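Local coordinates for protein 4-hydroxybutyrate coenzyme A transferase (Shewanella oneidensis, PDB 2OAS) that probably transfers coenzyme A between carboxylic acids such as acetate and 4-hydroxybutyrate, as a CoA-binding member of the acetyl-CoA hydrolase/transferase family, at residues Leu219-His231 and Leu242-Phe255. Sequence-based numbering, arbitrary orientation.
Sequences LSCLTGHKDLGVH and LVEKGVINNTKKRF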
ATOM      1  N   LEU A 219     -12.091  23.236  -4.545  1.00 44.48           N
ATOM      2  CA  LEU A 219     -12.898  23.773  -3.458  1.00 44.23           C
ATOM      3  C   LEU A 219     -13.819  24.873  -3.944  1.00 43.35           C
ATOM      4  O   LEU A 219     -14.945  25.004  -3.472  1.00 43.42           O
ATOM      5  CB  LEU A 219     -11.991  24.291  -2.350  1.00 43.44           C
ATOM      6  CG  LEU A 219     -11.249  23.161  -1.636  1.00 43.48           C
ATOM      7  CD1 LEU A 219     -10.130  23.729  -0.800  1.00 43.33           C
ATOM      8  CD2 LEU A 219     -12.226  22.382  -0.773  1.00 43.85           C
ATOM      9  N   SER A 220     -13.351  25.662  -4.896  1.00 42.86           N
ATOM     10  CA  SER A 220     -14.174  26.731  -5.427  1.00 44.21           C
ATOM     11  C   SER A 220     -15.371  26.190  -6.206  1.00 43.80           C
ATOM     12  O   SER A 220     -16.351  26.902  -6.407  1.00 43.98           O
ATOM     13  CB  SER A 220     -13.332  27.647  -6.313  1.00 45.39           C
ATOM     14  OG  SER A 220     -12.627  26.912  -7.295  1.00 46.64           O
ATOM     15  N   CYS A 221     -15.303  24.931  -6.635  1.00 43.21           N
ATOM     16  CA  CYS A 221     -16.404  24.327  -7.378  1.00 43.36           C
ATOM     17  C   CYS A 221     -17.322  23.501  -6.486  1.00 43.34           C
ATOM     18  O   CYS A 221     -18.232  22.836  -6.981  1.00 43.27           O
ATOM     19  CB  CYS A 221     -15.875  23.446  -8.506  1.00 42.19           C
ATOM     20  SG  CYS A 221     -14.718  24.284  -9.658  1.00 43.56           S
ATOM     21  N   LEU A 222     -17.085  23.541  -5.178  1.00 42.43           N
ATOM     22  CA  LEU A 222     -17.903  22.784  -4.237  1.00 43.32           C
ATOM     23  C   LEU A 222     -18.853  23.673  -3.461  1.00 44.02           C
ATOM     24  O   LEU A 222     -19.572  23.200  -2.577  1.00 45.50           O
ATOM     25  CB  LEU A 222     -17.013  22.030  -3.247  1.00 43.07           C
ATOM     26  CG  LEU A 222     -16.644  20.570  -3.513  1.00 43.60           C
ATOM     27  CD1 LEU A 222     -16.118  20.413  -4.921  1.00 43.78           C
ATOM     28  CD2 LEU A 222     -15.593  20.109  -2.511  1.00 43.10           C
ATOM     29  N   THR A 223     -18.861  24.962  -3.790  1.00 46.19           N
ATOM     30  CA  THR A 223     -19.718  25.925  -3.104  1.00 46.23           C
ATOM     31  C   THR A 223     -21.199  25.618  -3.289  1.00 45.88           C
ATOM     32  O   THR A 223     -22.057  26.318  -2.751  1.00 45.51           O
ATOM     33  CB  THR A 223     -19.445  27.375  -3.583  1.00 46.77           C
ATOM     34  OG1 THR A 223     -19.746  27.496  -4.977  1.00 48.63           O
ATOM     35  CG2 THR A 223     -17.987  27.750  -3.349  1.00 45.85           C
ATOM     36  N   GLY A 224     -21.487  24.570  -4.055  1.00 45.93           N
ATOM     37  CA  GLY A 224     -22.860  24.178  -4.295  1.00 45.99           C
ATOM     38  C   GLY A 224     -23.252  22.911  -3.554  1.00 46.62           C
ATOM     39  O   GLY A 224     -24.436  22.595  -3.444  1.00 47.40           O
ATOM     40  N   HIS A 225     -22.263  22.180  -3.044  1.00 45.97           N
ATOM     41  CA  HIS A 225     -22.543  20.950  -2.317  1.00 45.95           C
ATOM     42  C   HIS A 225     -23.008  21.253  -0.897  1.00 45.78           C
ATOM     43  O   HIS A 225     -23.154  22.411  -0.525  1.00 45.72           O
ATOM     44  CB  HIS A 225     -21.302  20.061  -2.281  1.00 45.95           C
ATOM     45  CG  HIS A 225     -20.885  19.543  -3.623  1.00 45.95           C
ATOM     46  ND1 HIS A 225     -20.467  20.368  -4.645  1.00 44.79           N
ATOM     47  CD2 HIS A 225     -20.822  18.280  -4.110  1.00 45.54           C
ATOM     48  CE1 HIS A 225     -20.165  19.636  -5.703  1.00 44.91           C
ATOM     49  NE2 HIS A 225     -20.373  18.365  -5.404  1.00 44.57           N
ATOM     50  N   LYS A 226     -23.239  20.207  -0.111  1.00 46.56           N
ATOM     51  CA  LYS A 226     -23.680  20.368   1.269  1.00 46.99           C
ATOM     52  C   LYS A 226     -23.422  19.136   2.118  1.00 45.41           C
ATOM     53  O   LYS A 226     -23.313  18.024   1.608  1.00 45.91           O
ATOM     54  CB  LYS A 226     -25.165  20.734   1.324  1.00 48.34           C
ATOM     55  CG  LYS A 226     -26.019  20.077   0.254  1.00 50.64           C
ATOM     56  CD  LYS A 226     -27.496  20.470   0.373  1.00 53.99           C
ATOM     57  CE  LYS A 226     -27.695  21.984   0.541  1.00 54.89           C
ATOM     58  NZ  LYS A 226     -27.130  22.781  -0.584  1.00 54.69           N
ATOM     59  N   ASP A 227     -23.317  19.361   3.421  1.00 44.85           N
ATOM     60  CA  ASP A 227     -23.066  18.310   4.402  1.00 45.67           C
ATOM     61  C   ASP A 227     -21.746  17.605   4.163  1.00 44.98           C
ATOM     62  O   ASP A 227     -21.602  16.418   4.453  1.00 44.80           O
ATOM     63  CB  ASP A 227     -24.189  17.274   4.410  1.00 46.49           C
ATOM     64  CG  ASP A 227     -25.543  17.891   4.669  1.00 47.63           C
ATOM     65  OD1 ASP A 227     -25.606  18.897   5.409  1.00 47.76           O
ATOM     66  OD2 ASP A 227     -26.540  17.360   4.139  1.00 49.55           O
ATOM     67  N   LEU A 228     -20.784  18.342   3.622  1.00 43.00           N
ATOM     68  CA  LEU A 228     -19.473  17.787   3.363  1.00 40.52           C
ATOM     69  C   LEU A 228     -18.691  17.672   4.662  1.00 38.76           C
ATOM     70  O   LEU A 228     -18.820  18.512   5.550  1.00 40.15           O
ATOM     71  CB  LEU A 228     -18.717  18.667   2.380  1.00 40.86           C
ATOM     72  CG  LEU A 228     -18.713  18.251   0.906  1.00 41.61           C
ATOM     73  CD1 LEU A 228     -20.063  17.701   0.489  1.00 40.68           C
ATOM     74  CD2 LEU A 228     -18.324  19.464   0.066  1.00 41.02           C
ATOM     75  N   GLY A 229     -17.885  16.623   4.772  1.00 36.19           N
ATOM     76  CA  GLY A 229     -17.088  16.429   5.962  1.00 33.18           C
ATOM     77  C   GLY A 229     -15.617  16.642   5.671  1.00 31.95           C
ATOM     78  O   GLY A 229     -15.225  16.815   4.520  1.00 30.69           O
ATOM     79  N   VAL A 230     -14.800  16.628   6.714  1.00 30.96           N
ATOM     80  CA  VAL A 230     -13.368  16.830   6.556  1.00 29.86           C
ATOM     81  C   VAL A 230     -12.550  15.923   7.487  1.00 29.47           C
ATOM     82  O   VAL A 230     -12.702  15.960   8.706  1.00 27.68           O
ATOM     83  CB  VAL A 230     -12.997  18.331   6.816  1.00 30.40           C
ATOM     84  CG1 VAL A 230     -11.497  18.496   6.940  1.00 27.72           C
ATOM     85  CG2 VAL A 230     -13.534  19.207   5.694  1.00 28.12           C
ATOM     86  N   HIS A 231     -11.702  15.097   6.884  1.00 29.84           N
ATOM     87  CA  HIS A 231     -10.793  14.193   7.606  1.00 29.91           C
ATOM     88  C   HIS A 231      -9.577  14.127   6.686  1.00 31.01           C
ATOM     89  O   HIS A 231      -9.481  13.269   5.807  1.00 31.27           O
ATOM     90  CB  HIS A 231     -11.401  12.797   7.770  1.00 28.81           C
ATOM     91  CG  HIS A 231     -10.595  11.913   8.667  1.00 28.90           C
ATOM     92  ND1 HIS A 231     -10.860  11.777  10.012  1.00 29.72           N
ATOM     93  CD2 HIS A 231      -9.457  11.218   8.438  1.00 30.28           C
ATOM     94  CE1 HIS A 231      -9.914  11.047  10.576  1.00 29.73           C
ATOM     95  NE2 HIS A 231      -9.050  10.694   9.643  1.00 30.27           N
ATOM     96  N   LEU A 242     -15.401  27.235   2.592  1.00 45.99           N
ATOM     97  CA  LEU A 242     -16.564  26.365   2.462  1.00 45.15           C
ATOM     98  C   LEU A 242     -17.239  26.180   3.814  1.00 45.27           C
ATOM     99  O   LEU A 242     -18.433  25.886   3.897  1.00 46.14           O
ATOM    100  CB  LEU A 242     -16.151  25.004   1.886  1.00 44.11           C
ATOM    101  CG  LEU A 242     -16.147  24.860   0.352  1.00 43.00           C
ATOM    102  CD1 LEU A 242     -15.437  26.028  -0.291  1.00 42.77           C
ATOM    103  CD2 LEU A 242     -15.498  23.543  -0.043  1.00 40.60           C
ATOM    104  N   VAL A 243     -16.472  26.353   4.876  1.00 45.24           N
ATOM    105  CA  VAL A 243     -17.024  26.217   6.202  1.00 45.20           C
ATOM    106  C   VAL A 243     -17.944  27.394   6.478  1.00 45.96           C
ATOM    107  O   VAL A 243     -19.073  27.210   6.937  1.00 46.32           O
ATOM    108  CB  VAL A 243     -15.909  26.171   7.269  1.00 44.78           C
ATOM    109  CG1 VAL A 243     -16.511  26.178   8.668  1.00 42.15           C
ATOM    110  CG2 VAL A 243     -15.061  24.918   7.051  1.00 41.65           C
ATOM    111  N   GLU A 244     -17.477  28.601   6.173  1.00 47.12           N
ATOM    112  CA  GLU A 244     -18.291  29.781   6.426  1.00 49.73           C
ATOM    113  C   GLU A 244     -19.495  29.837   5.489  1.00 49.05           C
ATOM    114  O   GLU A 244     -20.430  30.612   5.704  1.00 49.71           O
ATOM    115  CB  GLU A 244     -17.433  31.050   6.312  1.00 52.62           C
ATOM    116  CG  GLU A 244     -16.579  31.137   5.058  1.00 56.86           C
ATOM    117  CD  GLU A 244     -15.416  32.141   5.173  1.00 58.25           C
ATOM    118  OE1 GLU A 244     -15.272  32.983   4.238  1.00 58.79           O
ATOM    119  OE2 GLU A 244     -14.646  32.077   6.181  1.00 58.25           O
ATOM    120  N   LYS A 245     -19.479  28.981   4.476  1.00 48.06           N
ATOM    121  CA  LYS A 245     -20.570  28.893   3.515  1.00 47.44           C
ATOM    122  C   LYS A 245     -21.579  27.834   3.954  1.00 47.08           C
ATOM    123  O   LYS A 245     -22.627  27.679   3.336  1.00 48.03           O
ATOM    124  CB  LYS A 245     -20.018  28.541   2.125  1.00 49.66           C
ATOM    125  CG  LYS A 245     -20.132  29.661   1.104  1.00 51.56           C
ATOM    126  CD  LYS A 245     -19.492  30.933   1.628  1.00 54.88           C
ATOM    127  CE  LYS A 245     -19.955  32.171   0.855  1.00 56.37           C
ATOM    128  NZ  LYS A 245     -19.513  33.454   1.510  1.00 56.46           N
ATOM    129  N   GLY A 246     -21.264  27.097   5.016  1.00 45.62           N
ATOM    130  CA  GLY A 246     -22.178  26.070   5.492  1.00 43.28           C
ATOM    131  C   GLY A 246     -22.092  24.777   4.699  1.00 42.30           C
ATOM    132  O   GLY A 246     -22.727  23.785   5.050  1.00 40.87           O
ATOM    133  N   VAL A 247     -21.293  24.784   3.634  1.00 41.16           N
ATOM    134  CA  VAL A 247     -21.129  23.606   2.780  1.00 39.91           C
ATOM    135  C   VAL A 247     -20.518  22.442   3.547  1.00 39.02           C
ATOM    136  O   VAL A 247     -20.816  21.284   3.278  1.00 39.75           O
ATOM    137  CB  VAL A 247     -20.226  23.928   1.573  1.00 40.83           C
ATOM    138  CG1 VAL A 247     -20.156  22.738   0.640  1.00 41.14           C
ATOM    139  CG2 VAL A 247     -20.755  25.136   0.843  1.00 40.75           C
ATOM    140  N   ILE A 248     -19.647  22.763   4.500  1.00 38.55           N
ATOM    141  CA  ILE A 248     -18.983  21.759   5.335  1.00 37.46           C
ATOM    142  C   ILE A 248     -19.556  21.817   6.753  1.00 37.70           C
ATOM    143  O   ILE A 248     -19.598  22.887   7.365  1.00 38.52           O
ATOM    144  CB  ILE A 248     -17.460  22.028   5.397  1.00 35.81           C
ATOM    145  CG1 ILE A 248     -16.819  21.715   4.043  1.00 35.30           C
ATOM    146  CG2 ILE A 248     -16.824  21.223   6.496  1.00 33.87           C
ATOM    147  CD1 ILE A 248     -15.338  21.989   3.995  1.00 32.81           C
ATOM    148  N   ASN A 249     -19.994  20.674   7.270  1.00 37.35           N
ATOM    149  CA  ASN A 249     -20.549  20.602   8.623  1.00 36.57           C
ATOM    150  C   ASN A 249     -20.240  19.279   9.315  1.00 36.65           C
ATOM    151  O   ASN A 249     -20.678  19.046  10.436  1.00 38.75           O
ATOM    152  CB  ASN A 249     -22.054  20.822   8.587  1.00 34.83           C
ATOM    153  CG  ASN A 249     -22.750  19.861   7.662  1.00 33.49           C
ATOM    154  OD1 ASN A 249     -22.461  18.670   7.671  1.00 34.58           O
ATOM    155  ND2 ASN A 249     -23.677  20.370   6.858  1.00 34.10           N
ATOM    156  N   ASN A 250     -19.506  18.407   8.639  1.00 37.07           N
ATOM    157  CA  ASN A 250     -19.114  17.136   9.233  1.00 38.40           C
ATOM    158  C   ASN A 250     -20.266  16.355   9.850  1.00 38.24           C
ATOM    159  O   ASN A 250     -20.073  15.541  10.762  1.00 38.78           O
ATOM    160  CB  ASN A 250     -18.038  17.394  10.296  1.00 37.12           C
ATOM    161  CG  ASN A 250     -16.840  18.128   9.733  1.00 35.76           C
ATOM    162  OD1 ASN A 250     -16.182  17.637   8.815  1.00 34.08           O
ATOM    163  ND2 ASN A 250     -16.556  19.305  10.270  1.00 33.19           N
ATOM    164  N   THR A 251     -21.459  16.590   9.337  1.00 38.91           N
ATOM    165  CA  THR A 251     -22.643  15.915   9.843  1.00 39.80           C
ATOM    166  C   THR A 251     -22.726  14.444   9.435  1.00 39.85           C
ATOM    167  O   THR A 251     -23.307  13.635  10.152  1.00 39.58           O
ATOM    168  CB  THR A 251     -23.913  16.637   9.361  1.00 38.76           C
ATOM    169  OG1 THR A 251     -23.974  17.935   9.958  1.00 34.34           O
ATOM    170  CG2 THR A 251     -25.149  15.847   9.746  1.00 41.36           C
ATOM    171  N   LYS A 252     -22.137  14.101   8.295  1.00 39.97           N
ATOM    172  CA  LYS A 252     -22.202  12.727   7.808  1.00 41.25           C
ATOM    173  C   LYS A 252     -21.030  11.815   8.153  1.00 41.29           C
ATOM    174  O   LYS A 252     -20.950  10.692   7.663  1.00 42.11           O
ATOM    175  CB  LYS A 252     -22.428  12.738   6.296  1.00 42.31           C
ATOM    176  CG  LYS A 252     -23.690  13.480   5.891  1.00 44.05           C
ATOM    177  CD  LYS A 252     -24.878  12.969   6.697  1.00 45.42           C
ATOM    178  CE  LYS A 252     -26.077  13.894   6.592  1.00 48.05           C
ATOM    179  NZ  LYS A 252     -27.162  13.486   7.538  1.00 49.27           N
ATOM    180  N   LYS A 253     -20.129  12.292   9.007  1.00 41.87           N
ATOM    181  CA  LYS A 253     -18.982  11.491   9.423  1.00 42.51           C
ATOM    182  C   LYS A 253     -19.368  10.604  10.602  1.00 43.42           C
ATOM    183  O   LYS A 253     -20.324  10.900  11.318  1.00 44.22           O
ATOM    184  CB  LYS A 253     -17.817  12.392   9.835  1.00 40.72           C
ATOM    185  CG  LYS A 253     -17.190  13.215   8.700  1.00 39.17           C
ATOM    186  CD  LYS A 253     -15.753  13.635   9.065  1.00 36.57           C
ATOM    187  CE  LYS A 253     -15.695  14.389  10.399  1.00 35.95           C
ATOM    188  NZ  LYS A 253     -14.330  14.791  10.850  1.00 35.08           N
ATOM    189  N   ARG A 254     -18.638   9.513  10.802  1.00 43.88           N
ATOM    190  CA  ARG A 254     -18.923   8.625  11.926  1.00 44.41           C
ATOM    191  C   ARG A 254     -17.793   8.716  12.944  1.00 44.21           C
ATOM    192  O   ARG A 254     -17.967   8.380  14.121  1.00 45.29           O
ATOM    193  CB  ARG A 254     -19.102   7.172  11.462  1.00 44.89           C
ATOM    194  CG  ARG A 254     -20.158   7.001  10.379  1.00 47.21           C
ATOM    195  CD  ARG A 254     -20.722   5.578  10.320  1.00 49.97           C
ATOM    196  NE  ARG A 254     -21.614   5.357   9.176  1.00 52.68           N
ATOM    197  CZ  ARG A 254     -22.679   6.103   8.876  1.00 54.47           C
ATOM    198  NH1 ARG A 254     -23.414   5.801   7.814  1.00 54.55           N
ATOM    199  NH2 ARG A 254     -23.009   7.149   9.626  1.00 55.79           N
ATOM    200  N   PHE A 255     -16.630   9.171  12.487  1.00 42.51           N
ATOM    201  CA  PHE A 255     -15.480   9.304  13.364  1.00 41.64           C
ATOM    202  C   PHE A 255     -15.283  10.782  13.611  1.00 42.39           C
ATOM    203  O   PHE A 255     -14.858  11.518  12.722  1.00 42.31           O
ATOM    204  CB  PHE A 255     -14.248   8.684  12.721  1.00 40.91           C
ATOM    205  CG  PHE A 255     -12.999   8.831  13.533  1.00 40.38           C
ATOM    206  CD1 PHE A 255     -12.167   9.932  13.353  1.00 39.82           C
ATOM    207  CD2 PHE A 255     -12.640   7.864  14.466  1.00 38.13           C
ATOM    208  CE1 PHE A 255     -10.991  10.063  14.092  1.00 38.71           C
ATOM    209  CE2 PHE A 255     -11.473   7.984  15.207  1.00 38.03           C
ATOM    210  CZ  PHE A 255     -10.645   9.087  15.021  1.00 38.11           C
TER
HETATM  211  O   HOH W   1     -20.151  15.461   6.115  1.00 17.22           O
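Asn249, with CG set between its backbone N and carbonyl carbon (chi1 55°), meets Asp227, whose own CG stands anti to the carbonyl carbon (chi1 -57°). The Asn249 amide thereby reaches the carboxylate, ND2 donating to the anti lone pair of Asp227 OD1 at 2.8 Å and nearly within its own amide plane. Its other end, OD1, accepts from the backbone N of Thr251 in an Asx turn, so both ends of the amide are gripped and its rotation is fixed. With an alanine in its place, the Asp227 carboxylate would probably lose its amide donor and the backbone N of Thr251 its acceptor. Beside this pair the backbones form a single beta bridge between Leu228 and Ile248: Leu228 N donates to Val247 O at 3.0 Å, and Leu228 O accepts from both Asn249 N and Asn250 N. The Asn250 side chain then takes over from the backbone pairing, its OD1 receiving Val230 N at 2.7 Å nearly in line with the side-chain C=O, though the N-H itself is bent (131°). Farther along, Lys253, its chain bent at chi3, brings NZ above the carbonyl plane of Val230 O (2.9 Å) and also binds Lys259 O. Apolar side chains add further contacts. Leu242 CD2 touches Leu219 CD2 at 3.5 Å, Val247 and Leu228 lie side by side and point the same way, CG1 against CD2, and Val230 CG2 meets Ile248 CD1 at 3.7 Å. Residues 242-255 leave helix 237-244 through a Schellman motif at Gly246 and pass beside strand 229-230, at the edge of the mixed sheet within this chain. Leu207 of the adjoining strand 206-208 touches Leu222 and Leu228, while Ile239 of helix 237-244 and Leu260 of strand 260-262 both pack on Val230 and Ile248.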